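Local coordinates for protein aspartate-semialdehyde dehydrogenase (Vibrio cholerae, PDB 2QZ9) that catalyses the NADPH-dependent reductive dephosphorylation of L-aspartyl-4-phosphate to L-aspartate-semialdehyde, a step on the way to lysine, methionine and threonine, at residues K141-A146 and E259-M264; N153-Q158 and A245-V250. All blocks are in the same frame, centred on the assembly; numbering follows the deposited sequence.

How the interactions relate
Both contacts belong to the dimerisation domain, a mixed beta sheet with helices packed on it, and their centres lie about 18 Å apart. Helix 131-147 leads into strand 149-158, and strand 244-252 leads into helix 258-267; interaction 2 pairs the two strands and interaction 1 the two helices, so along the chain interaction 2 is nested within the loop that interaction 1 closes. The nearest atoms of the two are about 5 Å apart, without touching. Interaction 2 carries Gln158, a predicted substrate-binding residue, and its Glu246 side chain comes within about 7 Å of that of the catalytic Cys131. Interaction 1 is remote from the annotated sites.

Interaction 1: residues K141-A146 and E259-M264; sequences KPIYDA and EQVMDM
Helix-to-helix packing beside the sheet of the dimerisation domain brings the end of helix 131-147 against helix 258-267, with Met264 reaching across to Pro142, Ile143 and Ala146. The axes of the two segments pass 9.9 Å apart at 121°, and the contact buries a modest 195 Å². Met264 does most of the bridging. Its CG is anti to its own carbonyl carbon (chi1 -53°), and a bend at chi3 turns the methyl group onto the neighbouring helix, where CE lies 3.5 Å from Pro142 O. That carbonyl already accepts the helical bond from Ala146 N, at 3.1 Å, so the methyl rests beside an oxygen engaged in its own helix. The sulfur meets a different residue: Met264 SD sits 3.7 Å from Ala146 CB. Pro142 CB and Ile143 CG1 each approach Met264 CE at 4.2 Å.

Deeper in, Ile143 and Val261 meet obliquely through one branch each, Ile143 CG1 to Val261 CG1 at 4.2 Å. Ile143 also packs on Ile149 of strand 149-158 and Val261 on Val297 of strand 292-299, which places this pair between the helices and the sheet. The attraction across the gap is therefore dispersion among aliphatic groups and a thioether, without direct polar bonds, and Met264 supplies most of it, its methyl beside Pro142 O and its sulfur beside Ala146 CB.

Interaction 2: residues N153-Q158 and A245-V250; sequences NVTTYQ and AEAVHV
Strands 153-158 and 245-250 run antiparallel as neighbours in the dimerisation-domain sheet, the axes of the two segments 4.6 Å apart, with three hydrogen-bonded pairs, Asn153-His249, Thr155-Ala247 and Tyr157-Ala245, separated by two non-hydrogen-bonded ones. The bonds run both ways within each of the three; the straightest is His249 N to Asn153 O, 2.8 Å with 171° at the hydrogen. Ala247 O takes more than the amide of Thr155: a water donates to it at 2.9 Å and weakly to Asn153 O, while sitting over one face of the His249 ring.

Val154 and Val248 lie side by side, CG2 to CG2 4.0 Å, and Thr156 CG2 meets Glu246 CG at 3.8 Å; Met216 of helix 211-224 packs on this face. The OG1 of Thr156, set between its backbone N and carbonyl carbon (chi1 73°), donates to a lone pair of Gln158 OE1 at 2.7 Å. Gln158 NE2 in turn bonds to Glu212. On the other face the Tyr157 ring turns its edge to Ala245 O, which lies in the ring plane, and Thr155 OG1 stands 3.7 Å from Ala247 CB.

This second face meets the other subunit: Thr155 bonds to Thr155 of the second subunit, Tyr157 OH to Thr156 O of that subunit, and His249 NE2 to its Thr234. The two faces of the strand pair thus look to different places: one to the homodimer interface, the other, with Glu246, to the catalytic region. Thr156 OG1, also bonded to Val236 N, and Glu212 OE1 hold the two ends of the predicted substrate-binding amide of Gln158, which would limit its rotation.

Interaction 1: residues K141-A146 and E259-M264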
# COMPACT_ATOMS: atom_id res chain seq x y z
N LYS A 141 -17.46 6.40 10.29
CA LYS A 141 -18.75 6.61 10.97
C LYS A 141 -19.20 8.09 11.06
O LYS A 141 -20.35 8.38 10.71
CB LYS A 141 -18.76 5.96 12.36
CG LYS A 141 -20.07 6.09 13.12
CD LYS A 141 -21.25 5.48 12.34
CE LYS A 141 -22.52 5.45 13.22
NZ LYS A 141 -23.56 4.74 12.47
N PRO A 142 -18.32 9.01 11.51
CA PRO A 142 -18.68 10.45 11.58
C PRO A 142 -19.07 11.03 10.22
O PRO A 142 -19.99 11.83 10.13
CB PRO A 142 -17.38 11.10 12.05
CG PRO A 142 -16.66 10.04 12.79
CD PRO A 142 -16.96 8.79 12.03
N ILE A 143 -18.35 10.61 9.18
CA ILE A 143 -18.60 11.04 7.81
C ILE A 143 -19.94 10.47 7.34
O ILE A 143 -20.76 11.20 6.74
CB ILE A 143 -17.45 10.57 6.87
CG1 ILE A 143 -16.19 11.42 7.10
CG2 ILE A 143 -17.87 10.62 5.43
CD1 ILE A 143 -14.88 10.77 6.66
N TYR A 144 -20.16 9.19 7.62
CA TYR A 144 -21.38 8.49 7.24
C TYR A 144 -22.61 9.16 7.86
O TYR A 144 -23.62 9.34 7.20
CB TYR A 144 -21.33 7.02 7.68
CG TYR A 144 -22.46 6.15 7.15
CD1 TYR A 144 -22.49 5.76 5.81
CD2 TYR A 144 -23.49 5.71 7.98
CE1 TYR A 144 -23.52 4.96 5.30
CE2 TYR A 144 -24.54 4.91 7.48
CZ TYR A 144 -24.54 4.54 6.14
OH TYR A 144 -25.55 3.76 5.62
N ASP A 145 -22.49 9.52 9.13
CA ASP A 145 -23.58 10.13 9.88
C ASP A 145 -23.90 11.51 9.32
O ASP A 145 -25.07 11.83 9.05
CB ASP A 145 -23.18 10.25 11.35
CG ASP A 145 -23.29 8.93 12.11
OD1 ASP A 145 -23.74 7.92 11.51
OD2 ASP A 145 -22.94 8.92 13.32
N ALA A 146 -22.87 12.32 9.13
CA ALA A 146 -23.03 13.70 8.69
C ALA A 146 -23.63 13.79 7.29
O ALA A 146 -24.57 14.56 7.08
CB ALA A 146 -21.71 14.46 8.78
N GLU A 259 -12.13 20.19 6.15
CA GLU A 259 -12.05 20.94 7.41
C GLU A 259 -13.15 20.52 8.37
O GLU A 259 -12.92 20.46 9.57
CB GLU A 259 -12.11 22.45 7.17
CG GLU A 259 -10.99 22.97 6.30
CD GLU A 259 -9.60 22.61 6.83
OE1 GLU A 259 -9.39 22.69 8.06
OE2 GLU A 259 -8.73 22.26 5.99
N GLN A 260 -14.33 20.24 7.82
CA GLN A 260 -15.46 19.77 8.59
C GLN A 260 -15.15 18.36 9.12
O GLN A 260 -15.30 18.09 10.31
CB GLN A 260 -16.75 19.77 7.75
CG GLN A 260 -17.10 21.11 7.09
CD GLN A 260 -18.35 21.05 6.19
OE1 GLN A 260 -18.28 21.26 4.97
NE2 GLN A 260 -19.50 20.76 6.81
N VAL A 261 -14.69 17.47 8.23
CA VAL A 261 -14.43 16.09 8.64
C VAL A 261 -13.33 16.08 9.70
O VAL A 261 -13.46 15.41 10.72
CB VAL A 261 -14.16 15.11 7.45
CG1 VAL A 261 -15.11 15.38 6.28
CG2 VAL A 261 -12.75 15.18 6.99
N MET A 262 -12.27 16.86 9.50
CA MET A 262 -11.20 16.95 10.50
C MET A 262 -11.71 17.39 11.87
O MET A 262 -11.32 16.81 12.89
CB MET A 262 -10.06 17.85 10.02
CG MET A 262 -9.07 17.14 9.08
SD MET A 262 -7.61 18.14 8.73
CE MET A 262 -8.29 19.39 7.63
N ASP A 263 -12.60 18.39 11.90
CA ASP A 263 -13.22 18.82 13.15
C ASP A 263 -14.06 17.71 13.79
O ASP A 263 -13.91 17.45 14.98
CB ASP A 263 -14.06 20.08 12.94
CG ASP A 263 -13.21 21.33 12.74
OD1 ASP A 263 -12.01 21.31 13.06
OD2 ASP A 263 -13.75 22.34 12.28
N MET A 264 -14.89 17.03 13.00
CA MET A 264 -15.69 15.88 13.48
C MET A 264 -14.84 14.74 14.06
O MET A 264 -15.12 14.25 15.15
CB MET A 264 -16.56 15.30 12.37
CG MET A 264 -17.44 16.28 11.68
SD MET A 264 -18.73 15.41 10.79
CE MET A 264 -17.82 14.47 9.56

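Interaction 2: residues N153-Q158 and A245-V250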
# COMPACT_ATOMS: atom_id res chain seq x y z
N ASN A 153 -13.48 3.22 -2.05
CA ASN A 153 -12.25 2.60 -2.56
C ASN A 153 -11.24 2.52 -1.42
O ASN A 153 -10.93 3.53 -0.80
CB ASN A 153 -11.66 3.41 -3.71
CG ASN A 153 -12.33 3.11 -5.04
OD1 ASN A 153 -13.04 3.96 -5.59
ND2 ASN A 153 -12.12 1.92 -5.57
N VAL A 154 -10.73 1.34 -1.13
CA VAL A 154 -9.79 1.17 -0.03
C VAL A 154 -8.68 0.18 -0.41
O VAL A 154 -8.95 -0.87 -1.00
CB VAL A 154 -10.53 0.72 1.26
CG1 VAL A 154 -11.27 -0.59 1.03
CG2 VAL A 154 -9.58 0.63 2.46
N THR A 155 -7.43 0.54 -0.14
CA THR A 155 -6.32 -0.38 -0.31
C THR A 155 -5.59 -0.43 1.01
O THR A 155 -5.49 0.58 1.71
CB THR A 155 -5.35 0.03 -1.46
OG1 THR A 155 -4.60 1.20 -1.07
CG2 THR A 155 -6.13 0.33 -2.74
N THR A 156 -5.10 -1.61 1.36
CA THR A 156 -4.60 -1.82 2.69
C THR A 156 -3.12 -2.15 2.69
O THR A 156 -2.55 -2.55 1.67
CB THR A 156 -5.38 -2.95 3.42
OG1 THR A 156 -4.99 -4.21 2.86
CG2 THR A 156 -6.89 -2.76 3.25
N TYR A 157 -2.50 -1.91 3.84
CA TYR A 157 -1.09 -2.10 4.03
C TYR A 157 -1.05 -2.93 5.31
O TYR A 157 -0.94 -2.38 6.41
CB TYR A 157 -0.40 -0.73 4.17
CG TYR A 157 -0.52 0.11 2.91
CD1 TYR A 157 -1.74 0.69 2.53
CD2 TYR A 157 0.59 0.32 2.08
CE1 TYR A 157 -1.85 1.44 1.36
CE2 TYR A 157 0.48 1.08 0.92
CZ TYR A 157 -0.74 1.63 0.57
OH TYR A 157 -0.84 2.35 -0.58
N GLN A 158 -1.22 -4.24 5.16
CA GLN A 158 -1.48 -5.13 6.30
C GLN A 158 -0.26 -5.89 6.81
O GLN A 158 0.46 -6.52 6.05
CB GLN A 158 -2.63 -6.11 5.97
CG GLN A 158 -4.00 -5.42 5.97
CD GLN A 158 -5.16 -6.33 5.59
OE1 GLN A 158 -5.70 -6.24 4.49
NE2 GLN A 158 -5.55 -7.21 6.51
N ALA A 245 -2.58 -0.40 8.13
CA ALA A 245 -2.86 0.92 7.62
C ALA A 245 -3.75 0.78 6.39
O ALA A 245 -3.70 -0.23 5.70
CB ALA A 245 -1.56 1.62 7.25
N GLU A 246 -4.58 1.79 6.14
CA GLU A 246 -5.47 1.78 4.99
C GLU A 246 -5.51 3.15 4.33
O GLU A 246 -5.59 4.18 4.99
CB GLU A 246 -6.90 1.41 5.39
CG GLU A 246 -7.07 0.00 5.91
CD GLU A 246 -8.31 -0.17 6.76
OE1 GLU A 246 -8.95 0.84 7.16
OE2 GLU A 246 -8.65 -1.33 7.04
N ALA A 247 -5.47 3.12 3.02
CA ALA A 247 -5.73 4.28 2.22
C ALA A 247 -7.20 4.26 1.81
O ALA A 247 -7.62 3.40 1.04
CB ALA A 247 -4.84 4.21 1.01
N VAL A 248 -7.99 5.20 2.34
CA VAL A 248 -9.44 5.20 2.14
C VAL A 248 -9.87 6.41 1.30
O VAL A 248 -9.62 7.55 1.67
CB VAL A 248 -10.22 5.16 3.50
CG1 VAL A 248 -11.70 4.84 3.28
CG2 VAL A 248 -9.61 4.13 4.46
N HIS A 249 -10.49 6.14 0.15
CA HIS A 249 -10.96 7.18 -0.77
C HIS A 249 -12.49 7.05 -0.87
O HIS A 249 -13.02 6.16 -1.56
CB HIS A 249 -10.32 7.00 -2.16
CG HIS A 249 -8.82 7.14 -2.21
ND1 HIS A 249 -8.11 7.02 -3.38
CD2 HIS A 249 -7.91 7.40 -1.24
CE1 HIS A 249 -6.82 7.21 -3.14
NE2 HIS A 249 -6.68 7.43 -1.84
N VAL A 250 -13.21 7.92 -0.19
CA VAL A 250 -14.67 7.76 -0.12
C VAL A 250 -15.44 8.80 -0.92
O VAL A 250 -15.00 9.95 -1.08
CB VAL A 250 -15.21 7.70 1.34
CG1 VAL A 250 -14.63 6.51 2.06
CG2 VAL A 250 -14.89 8.96 2.11
O HOH W 1 -7.90 3.82 -1.83